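Local coordinates for protein cytosine deaminase (Klebsiella pneumoniae, PDB 4R85) that probably catalyses the hydrolytic deamination of cytosine and 5-methylcytosine, using an amidohydrolase fold with an iron(II) site, at residues Gly300-Phe305 with Ala353-Leu358; Pro123-Leu128 with Ile168-Asp173. All blocks are in the same frame, centred on the assembly; numbering follows the deposited sequence.

Interaction 1 (Gly300-Phe305 with Ala353-Leu358); sequences GINVCF and ARALCL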
ATOM      1  N   GLY A 300     -12.281  13.858  17.572  1.00 17.80           N
ATOM      2  CA  GLY A 300     -13.222  12.969  18.238  1.00 18.25           C
ATOM      3  C   GLY A 300     -14.357  12.512  17.329  1.00 18.96           C
ATOM      4  O   GLY A 300     -15.397  12.060  17.791  1.00 18.53           O
ATOM      5  N   ILE A 301     -14.152  12.634  16.025  1.00 12.41           N
ATOM      6  CA  ILE A 301     -15.179  12.284  15.044  1.00 11.71           C
ATOM      7  C   ILE A 301     -14.848  10.885  14.536  1.00 15.33           C
ATOM      8  O   ILE A 301     -13.689  10.581  14.272  1.00 15.26           O
ATOM      9  CB  ILE A 301     -15.193  13.324  13.914  1.00 14.33           C
ATOM     10  CG1 ILE A 301     -15.715  14.666  14.453  1.00 15.13           C
ATOM     11  CG2 ILE A 301     -16.014  12.851  12.698  1.00 12.76           C
ATOM     12  CD1 ILE A 301     -15.465  15.837  13.518  1.00 13.55           C
ATOM     13  N   ASN A 302     -15.852  10.020  14.448  1.00 11.93           N
ATOM     14  CA  ASN A 302     -15.615   8.647  14.019  1.00 12.82           C
ATOM     15  C   ASN A 302     -15.304   8.559  12.528  1.00 13.96           C
ATOM     16  O   ASN A 302     -16.115   8.969  11.703  1.00 15.35           O
ATOM     17  CB  ASN A 302     -16.825   7.775  14.314  1.00 17.20           C
ATOM     18  CG  ASN A 302     -16.521   6.301  14.146  1.00 15.91           C
ATOM     19  OD1 ASN A 302     -15.551   5.796  14.704  1.00 14.74           O
ATOM     20  ND2 ASN A 302     -17.336   5.610  13.362  1.00 14.55           N
ATOM     21  N   VAL A 303     -14.143   8.003  12.193  1.00 11.10           N
ATOM     22  CA  VAL A 303     -13.750   7.834  10.786  1.00 13.43           C
ATOM     23  C   VAL A 303     -13.166   6.427  10.605  1.00 12.18           C
ATOM     24  O   VAL A 303     -12.612   5.850  11.543  1.00 14.07           O
ATOM     25  CB  VAL A 303     -12.750   8.948  10.339  1.00 10.75           C
ATOM     26  CG1 VAL A 303     -11.479   8.911  11.187  1.00 13.96           C
ATOM     27  CG2 VAL A 303     -12.412   8.855   8.844  1.00 10.38           C
ATOM     28  N   CYS A 304     -13.327   5.850   9.421  1.00 10.32           N
ATOM     29  CA  CYS A 304     -12.771   4.527   9.172  1.00 13.20           C
ATOM     30  C   CYS A 304     -12.373   4.353   7.707  1.00 14.78           C
ATOM     31  O   CYS A 304     -12.633   5.235   6.895  1.00 14.05           O
ATOM     32  CB  CYS A 304     -13.761   3.450   9.612  1.00 13.72           C
ATOM     33  SG  CYS A 304     -15.307   3.495   8.691  1.00 18.60           S
ATOM     34  N   PHE A 305     -11.730   3.231   7.385  1.00 11.95           N
ATOM     35  CA  PHE A 305     -11.232   2.978   6.026  1.00  9.79           C
ATOM     36  C   PHE A 305     -12.003   1.864   5.332  1.00 14.55           C
ATOM     37  O   PHE A 305     -12.479   0.929   5.980  1.00 15.51           O
ATOM     38  CB  PHE A 305      -9.757   2.583   6.051  1.00 12.27           C
ATOM     39  CG  PHE A 305      -8.825   3.691   6.437  1.00 13.39           C
ATOM     40  CD1 PHE A 305      -8.853   4.904   5.763  1.00 11.41           C
ATOM     41  CD2 PHE A 305      -7.910   3.519   7.475  1.00 16.95           C
ATOM     42  CE1 PHE A 305      -7.988   5.935   6.111  1.00 12.27           C
ATOM     43  CE2 PHE A 305      -7.033   4.545   7.829  1.00 15.52           C
ATOM     44  CZ  PHE A 305      -7.078   5.756   7.148  1.00 12.14           C
ATOM     45  N   ALA A 353     -17.473  -0.622  12.703  1.00 14.08           N
ATOM     46  CA  ALA A 353     -18.671  -1.188  13.322  1.00 15.72           C
ATOM     47  C   ALA A 353     -19.617  -0.089  13.812  1.00 19.03           C
ATOM     48  O   ALA A 353     -20.832  -0.238  13.765  1.00 15.71           O
ATOM     49  CB  ALA A 353     -18.307  -2.131  14.463  1.00 13.54           C
ATOM     50  N   ARG A 354     -19.050   1.016  14.289  1.00 16.03           N
ATOM     51  CA  ARG A 354     -19.864   2.137  14.742  1.00 20.70           C
ATOM     52  C   ARG A 354     -20.598   2.796  13.570  1.00 19.12           C
ATOM     53  O   ARG A 354     -21.756   3.194  13.696  1.00 18.03           O
ATOM     54  CB  ARG A 354     -18.992   3.162  15.461  1.00 18.88           C
ATOM     55  CG  ARG A 354     -19.751   4.361  15.990  1.00 21.92           C
ATOM     56  CD  ARG A 354     -18.838   5.220  16.871  1.00 31.13           C
ATOM     57  NE  ARG A 354     -19.399   6.549  17.101  1.00 38.95           N
ATOM     58  CZ  ARG A 354     -18.738   7.562  17.655  1.00 43.82           C
ATOM     59  NH1 ARG A 354     -17.473   7.414  18.034  1.00 38.70           N
ATOM     60  NH2 ARG A 354     -19.342   8.733  17.818  1.00 45.98           N
ATOM     61  N   ALA A 355     -19.913   2.913  12.437  1.00 15.92           N
ATOM     62  CA  ALA A 355     -20.508   3.494  11.230  1.00 16.18           C
ATOM     63  C   ALA A 355     -21.687   2.643  10.770  1.00 14.94           C
ATOM     64  O   ALA A 355     -22.698   3.156  10.294  1.00 15.11           O
ATOM     65  CB  ALA A 355     -19.466   3.613  10.132  1.00 17.58           C
ATOM     66  N   LEU A 356     -21.561   1.335  10.936  1.00 13.99           N
ATOM     67  CA  LEU A 356     -22.613   0.411  10.531  1.00 15.64           C
ATOM     68  C   LEU A 356     -23.655   0.214  11.630  1.00 16.47           C
ATOM     69  O   LEU A 356     -24.586  -0.567  11.462  1.00 16.95           O
ATOM     70  CB  LEU A 356     -22.019  -0.936  10.092  1.00 13.81           C
ATOM     71  CG  LEU A 356     -21.743  -1.059   8.579  1.00 13.74           C
ATOM     72  CD1 LEU A 356     -20.874   0.071   8.050  1.00 17.17           C
ATOM     73  CD2 LEU A 356     -21.117  -2.405   8.223  1.00 16.57           C
ATOM     74  N   CYS A 357     -23.502   0.933  12.748  1.00 14.27           N
ATOM     75  CA  CYS A 357     -24.440   0.829  13.874  1.00 15.98           C
ATOM     76  C   CYS A 357     -24.638  -0.601  14.347  1.00 16.37           C
ATOM     77  O   CYS A 357     -25.770  -1.018  14.600  1.00 17.69           O
ATOM     78  CB  CYS A 357     -25.809   1.413  13.509  1.00 15.68           C
ATOM     79  SG  CYS A 357     -25.805   3.186  13.253  1.00 21.85           S
ATOM     80  N   LEU A 358     -23.552  -1.353  14.483  1.00 17.51           N
ATOM     81  CA  LEU A 358     -23.673  -2.759  14.881  1.00 15.10           C
ATOM     82  C   LEU A 358     -23.990  -2.911  16.366  1.00 21.76           C
ATOM     83  O   LEU A 358     -24.593  -3.906  16.781  1.00 22.94           O
ATOM     84  CB  LEU A 358     -22.401  -3.529  14.520  1.00 14.15           C
ATOM     85  CG  LEU A 358     -22.080  -3.536  13.029  1.00 16.43           C
ATOM     86  CD1 LEU A 358     -20.810  -4.329  12.762  1.00 18.94           C
ATOM     87  CD2 LEU A 358     -23.266  -4.092  12.232  1.00 22.48           C
TER
HETATM   88  O   HOH W   1     -14.948   9.168  17.982  1.00 39.55           O
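N302 and R354 carry most of this contact by an offset stack. The N302 amide and R354 guanidinium planes are 17° apart. The two side chains run alongside in opposite directions. CB of N302 sits 3.7 Å above the guanidinium plane of R354, toward its rim. The amide itself lies along the aliphatic part of R354. N302 CG touches R354 CD at 3.7 Å, and N302 ND2 reaches back to R354 CB at 3.6 Å. R354 leaves the helix with CG trans to N (chi1 -179°) and stays extended to NE, which carries its chain past the amide.

No direct hydrogen bond joins the segments. N302 ND2 instead donates to N351 O and N266 OD1, and these two bonds fix the rotation of the amide. One water bridges the segments weakly. It lies 2.9 Å from G300 O and 3.1 Å from R354 NH1. G300 O also takes a bond from K261 NZ.

The apolar part is small. C304 SG approaches A355 CB at 4.4 Å.

Both segments include a Schellman turn, at G300 and at C357. I301 and V303 point the other way, onto helix 293-298. The contact thus sets helix 350-355 against the last parallel strand of the amidohydrolase TIM barrel, a short way before D308, which belongs to the iron site.

Interaction 2 (Pro123-Leu128 with Ile168-Asp173); sequences PSLAAL and IEMGAD
L125, L128 and M170 meet without a flat group: no ring, amide, carboxylate or guanidinium takes part across the two segments. The contact is purely apolar, between two leucines and the thioether of a methionine.

M170 reaches across from the last turn of helix 160-170. Its CG is anti to the carbonyl carbon (chi1 -80°), and the chain then bends at the thioether (chi3 65°). The bend turns SD toward L125 and CE onto L128, with L128 CD2 near both. SD of M170 lies 3.7 Å from L125 CD1. CE of M170 lies 3.7 Å from L128 CD2 and 4.0 Å from L128 CG. The M170 sulfur also comes within 3.9 Å of L128 CD2, and this one leucine methyl therefore touches both the sulfur and the terminal methyl. Each leucine meets the methionine at a slant.

The backbones stay well apart, and no hydrogen bond joins them. L128 and A172 come nearest, with CA atoms 8.1 Å apart. Each segment has its own turn. S124 OG accepts from A126 N at 3.2 Å, an ST turn just ahead of the helix, where L125 holds the N-cap position. In 168-173, G171 ends helix 160-170 with a Schellman motif.

M170 also packs on Q129 and L132 of helix 126-137, and L128 on A167 of helix 160-170. D173 forms a salt bridge with K135 and accepts from I146 N. The contact therefore joins the start of helix 126-137 to the end of helix 160-170. These helices follow strands 111-119 and 143-149, parallel neighbours in the barrel sheet.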
ATOM      1  N   PRO A 123     -33.494   1.017 -14.142  1.00 28.36           N
ATOM      2  CA  PRO A 123     -34.938   0.770 -14.072  1.00 25.98           C
ATOM      3  C   PRO A 123     -35.291  -0.697 -13.809  1.00 23.99           C
ATOM      4  O   PRO A 123     -36.405  -0.976 -13.375  1.00 24.46           O
ATOM      5  CB  PRO A 123     -35.435   1.219 -15.453  1.00 27.39           C
ATOM      6  CG  PRO A 123     -34.424   2.229 -15.889  1.00 27.91           C
ATOM      7  CD  PRO A 123     -33.108   1.700 -15.388  1.00 26.91           C
ATOM      8  N   SER A 124     -34.357  -1.614 -14.047  1.00 18.17           N
ATOM      9  CA  SER A 124     -34.618  -3.037 -13.808  1.00 20.59           C
ATOM     10  C   SER A 124     -34.426  -3.406 -12.334  1.00 18.46           C
ATOM     11  O   SER A 124     -34.985  -4.401 -11.863  1.00 21.45           O
ATOM     12  CB  SER A 124     -33.691  -3.906 -14.670  1.00 21.14           C
ATOM     13  OG  SER A 124     -32.346  -3.776 -14.230  1.00 22.93           O
ATOM     14  N   LEU A 125     -33.634  -2.601 -11.624  1.00 18.02           N
ATOM     15  CA  LEU A 125     -33.209  -2.905 -10.253  1.00 20.73           C
ATOM     16  C   LEU A 125     -32.699  -4.344 -10.111  1.00 21.89           C
ATOM     17  O   LEU A 125     -32.853  -4.972  -9.061  1.00 20.02           O
ATOM     18  CB  LEU A 125     -34.331  -2.612  -9.249  1.00 17.06           C
ATOM     19  CG  LEU A 125     -34.698  -1.124  -9.185  1.00 15.86           C
ATOM     20  CD1 LEU A 125     -35.890  -0.869  -8.270  1.00 24.05           C
ATOM     21  CD2 LEU A 125     -33.500  -0.299  -8.755  1.00 17.00           C
ATOM     22  N   ALA A 126     -32.084  -4.848 -11.178  1.00 19.66           N
ATOM     23  CA  ALA A 126     -31.636  -6.237 -11.237  1.00 22.58           C
ATOM     24  C   ALA A 126     -30.574  -6.576 -10.186  1.00 18.24           C
ATOM     25  O   ALA A 126     -30.683  -7.595  -9.495  1.00 20.98           O
ATOM     26  CB  ALA A 126     -31.122  -6.561 -12.638  1.00 24.44           C
ATOM     27  N   ALA A 127     -29.546  -5.738 -10.072  1.00 19.51           N
ATOM     28  CA  ALA A 127     -28.488  -5.981  -9.098  1.00 20.06           C
ATOM     29  C   ALA A 127     -29.031  -5.916  -7.671  1.00 18.97           C
ATOM     30  O   ALA A 127     -28.607  -6.680  -6.801  1.00 20.88           O
ATOM     31  CB  ALA A 127     -27.353  -4.977  -9.267  1.00 20.68           C
ATOM     32  N   LEU A 128     -29.937  -4.977  -7.421  1.00 16.77           N
ATOM     33  CA  LEU A 128     -30.513  -4.853  -6.082  1.00 19.32           C
ATOM     34  C   LEU A 128     -31.247  -6.142  -5.721  1.00 20.52           C
ATOM     35  O   LEU A 128     -31.088  -6.677  -4.626  1.00 21.78           O
ATOM     36  CB  LEU A 128     -31.464  -3.660  -6.012  1.00 20.63           C
ATOM     37  CG  LEU A 128     -32.158  -3.464  -4.663  1.00 17.50           C
ATOM     38  CD1 LEU A 128     -31.134  -3.217  -3.553  1.00 18.09           C
ATOM     39  CD2 LEU A 128     -33.129  -2.311  -4.762  1.00 15.41           C
ATOM     40  N   ILE A 168     -35.817   1.283  -1.455  1.00 16.23           N
ATOM     41  CA  ILE A 168     -36.046   1.243  -0.015  1.00 19.13           C
ATOM     42  C   ILE A 168     -37.209   0.313   0.320  1.00 20.04           C
ATOM     43  O   ILE A 168     -37.116  -0.511   1.233  1.00 17.40           O
ATOM     44  CB  ILE A 168     -36.277   2.663   0.548  1.00 15.72           C
ATOM     45  CG1 ILE A 168     -34.974   3.466   0.473  1.00 14.11           C
ATOM     46  CG2 ILE A 168     -36.828   2.609   1.974  1.00 20.16           C
ATOM     47  CD1 ILE A 168     -33.791   2.778   1.133  1.00 23.70           C
ATOM     48  N   GLU A 169     -38.298   0.406  -0.433  1.00 16.18           N
ATOM     49  CA  GLU A 169     -39.430  -0.470  -0.156  1.00 17.80           C
ATOM     50  C   GLU A 169     -39.087  -1.942  -0.393  1.00 21.30           C
ATOM     51  O   GLU A 169     -39.602  -2.828   0.295  1.00 17.92           O
ATOM     52  CB  GLU A 169     -40.663  -0.050  -0.962  1.00 20.43           C
ATOM     53  CG  GLU A 169     -41.219   1.286  -0.520  1.00 31.92           C
ATOM     54  CD  GLU A 169     -42.429   1.724  -1.318  1.00 41.24           C
ATOM     55  OE1 GLU A 169     -42.649   1.181  -2.424  1.00 43.76           O
ATOM     56  OE2 GLU A 169     -43.160   2.614  -0.833  1.00 41.93           O
ATOM     57  N   MET A 170     -38.203  -2.194  -1.353  1.00 16.99           N
ATOM     58  CA  MET A 170     -37.750  -3.551  -1.648  1.00 19.74           C
ATOM     59  C   MET A 170     -36.904  -4.116  -0.513  1.00 19.40           C
ATOM     60  O   MET A 170     -36.766  -5.335  -0.377  1.00 20.54           O
ATOM     61  CB  MET A 170     -36.950  -3.580  -2.953  1.00 16.94           C
ATOM     62  CG  MET A 170     -37.814  -3.578  -4.202  1.00 17.76           C
ATOM     63  SD  MET A 170     -36.797  -3.298  -5.661  1.00 24.02           S
ATOM     64  CE  MET A 170     -35.770  -4.763  -5.681  1.00 22.08           C
ATOM     65  N   GLY A 171     -36.324  -3.227   0.282  1.00 16.91           N
ATOM     66  CA  GLY A 171     -35.657  -3.639   1.503  1.00 20.84           C
ATOM     67  C   GLY A 171     -34.217  -3.208   1.697  1.00 22.53           C
ATOM     68  O   GLY A 171     -33.555  -3.696   2.614  1.00 19.08           O
ATOM     69  N   ALA A 172     -33.709  -2.319   0.848  1.00 18.92           N
ATOM     70  CA  ALA A 172     -32.399  -1.728   1.120  1.00 15.56           C
ATOM     71  C   ALA A 172     -32.409  -1.112   2.529  1.00 19.16           C
ATOM     72  O   ALA A 172     -33.356  -0.417   2.902  1.00 23.88           O
ATOM     73  CB  ALA A 172     -32.055  -0.678   0.083  1.00 15.35           C
ATOM     74  N   ASP A 173     -31.363  -1.390   3.304  1.00 19.90           N
ATOM     75  CA  ASP A 173     -31.276  -0.959   4.705  1.00 24.38           C
ATOM     76  C   ASP A 173     -30.804   0.487   4.833  1.00 22.93           C
ATOM     77  O   ASP A 173     -31.047   1.141   5.854  1.00 22.67           O
ATOM     78  CB  ASP A 173     -30.276  -1.827   5.477  1.00 29.10           C
ATOM     79  CG  ASP A 173     -30.298  -3.277   5.054  1.00 40.69           C
ATOM     80  OD1 ASP A 173     -31.057  -4.062   5.666  1.00 46.25           O
ATOM     81  OD2 ASP A 173     -29.551  -3.638   4.115  1.00 36.58           O
TER

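Overall arrangement
From the N terminus, interaction 2 comes first. It closes a loop of 39 residues that includes most of helix 126-137, strand 143-149 and most of helix 160-170. F149 and Q151 of the 5-methylcytosine pocket lie within this loop. Interaction 1 follows much later. Its 47-residue loop holds helical segments but no strand, and includes D308 of the iron site. The two loops are in series and neither nest nor cross. The centres of interactions 1 and 2 are about 25 Å apart, and their nearest atoms about 8 Å apart. They tie together separate parts of one barrel, the first early in the chain and the second late.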